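Local coordinates for uncharacterized protein (Bacteroides ovatus, PDB 3P02) that is of unknown function and pairs a DUF4973 domain of the E-set clan with a BT_3044-like C-terminal domain, at residues A[68-71]-A[72-76]. Sequence-based numbering, arbitrary orientation. Where two conformers were deposited one is given.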
# COMPACT_ATOMS: atom_id res chain seq x y z
N ILE A 68 1.88 16.71 -12.36
CA ILE A 68 2.16 16.24 -13.72
C ILE A 68 1.96 14.72 -13.81
O ILE A 68 1.22 14.26 -14.69
CB ILE A 68 3.58 16.68 -14.13
CG1 ILE A 68 3.59 18.20 -14.27
CG2 ILE A 68 4.01 15.99 -15.44
CD1 ILE A 68 5.06 18.80 -14.36
N LEU A 69 2.60 13.96 -12.90
CA LEU A 69 2.47 12.50 -12.89
C LEU A 69 0.98 12.11 -12.81
O LEU A 69 0.52 11.26 -13.58
CB LEU A 69 3.25 11.91 -11.70
CG LEU A 69 3.12 10.40 -11.47
CD1 LEU A 69 3.94 9.62 -12.50
CD2 LEU A 69 3.55 10.03 -10.05
N ASN A 70 0.22 12.74 -11.90
CA ASN A 70 -1.20 12.41 -11.74
C ASN A 70 -1.98 12.61 -13.02
O ASN A 70 -2.74 11.72 -13.42
CB ASN A 70 -1.81 13.27 -10.63
CG ASN A 70 -1.51 12.73 -9.27
OD1 ASN A 70 -1.35 11.53 -9.09
ND2 ASN A 70 -1.43 13.61 -8.28
N PHE A 71 -1.80 13.75 -13.69
CA PHE A 71 -2.58 13.98 -14.91
C PHE A 71 -2.14 13.03 -16.02
O PHE A 71 -2.98 12.49 -16.75
CB PHE A 71 -2.51 15.44 -15.36
CG PHE A 71 -3.51 15.67 -16.47
CD1 PHE A 71 -4.87 15.74 -16.19
CD2 PHE A 71 -3.10 15.73 -17.80
CE1 PHE A 71 -5.80 15.86 -17.22
CE2 PHE A 71 -4.03 15.86 -18.83
CZ PHE A 71 -5.38 15.91 -18.53
N GLU A 72 -0.82 12.88 -16.19
CA GLU A 72 -0.29 12.03 -17.25
C GLU A 72 -0.70 10.56 -17.07
O GLU A 72 -0.94 9.88 -18.06
CB GLU A 72 1.24 12.19 -17.37
CG GLU A 72 1.60 13.60 -17.83
CD GLU A 72 3.07 13.85 -18.10
OE1 GLU A 72 3.89 12.95 -17.80
OE2 GLU A 72 3.41 14.98 -18.50
N LYS A 73 -0.78 10.07 -15.82
CA LYS A 73 -1.16 8.68 -15.58
C LYS A 73 -2.66 8.48 -15.49
O LYS A 73 -3.15 7.43 -15.91
CB LYS A 73 -0.50 8.13 -14.30
CG LYS A 73 1.01 7.93 -14.39
CD LYS A 73 1.40 6.67 -15.18
CE LYS A 73 2.88 6.65 -15.50
NZ LYS A 73 3.22 5.56 -16.46
N PHE A 74 -3.39 9.44 -14.91
CA PHE A 74 -4.82 9.21 -14.67
C PHE A 74 -5.79 10.14 -15.35
O PHE A 74 -7.01 9.94 -15.20
CB PHE A 74 -5.06 9.33 -13.14
CG PHE A 74 -4.15 8.46 -12.30
CD1 PHE A 74 -4.19 7.08 -12.40
CD2 PHE A 74 -3.25 9.04 -11.39
CE1 PHE A 74 -3.35 6.28 -11.62
CE2 PHE A 74 -2.40 8.24 -10.63
CZ PHE A 74 -2.46 6.86 -10.73
N GLY A 75 -5.31 11.13 -16.09
CA GLY A 75 -6.20 12.09 -16.73
C GLY A 75 -7.06 12.84 -15.72
O GLY A 75 -6.63 13.09 -14.58
N ASN A 76 -8.32 13.14 -16.09
CA ASN A 76 -9.23 13.90 -15.22
C ASN A 76 -9.98 13.02 -14.24
O ASN A 76 -11.21 13.04 -14.18
CB ASN A 76 -10.20 14.72 -16.07
CG ASN A 76 -10.20 16.15 -15.62
OD1 ASN A 76 -10.85 16.51 -14.64
ND2 ASN A 76 -9.35 16.96 -16.25
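Phe71 lies over Gly75 at the C-terminal end of a short helix. CA of Gly75 meets one face of the Phe71 ring in a CH-pi contact, 4.2 Å from the ring centroid. ND2 of Asn76 comes to the ring edge, 3.8 Å from Phe71 CE1. The first torsion of Phe71 (chi1 -170°) turns CG away from its own N, which carries the ring toward the chain that leaves the helix. Gly75 departs from helical geometry with a positive phi, a common way to end a helix. Its N still donates to Phe71 O at 2.8 Å, so the last i to i+4 bond survives the change of direction. Phe74 N donates to Asn70 O, also at 2.8 Å. Glu72 N and Lys73 N donate to Ile68 O and Leu69 O and complete the series.

One turn back, Ile68 and Glu72 lie side by side. CG2 of Ile68 packs 3.3 Å from Glu72 OE2, while OE1 forms a salt bridge with Arg141. On the buried side, Asn70 OD1 sits at the edge of the Phe74 ring, 3.8 Å from CE2. Amide and ring planes are 36° apart, and a hydrogen bond from Phe82 N holds the oxygen there. CB of Lys73 covers one face of that ring. The ring also meets Trp22, with planes at about 30°, and touches Leu80. An alanine in place of Phe74 would probably leave Trp22 without its ring neighbour and open a gap beside Asn70 OD1.

Helix 65-74 follows strand 55-61 in the DUF4973 region. Lys73 NZ bonds to Gly21 O, and Gly75 O bonds to Tyr81 OH, joining the helix end to the loops before strands 25-30 and 83-84.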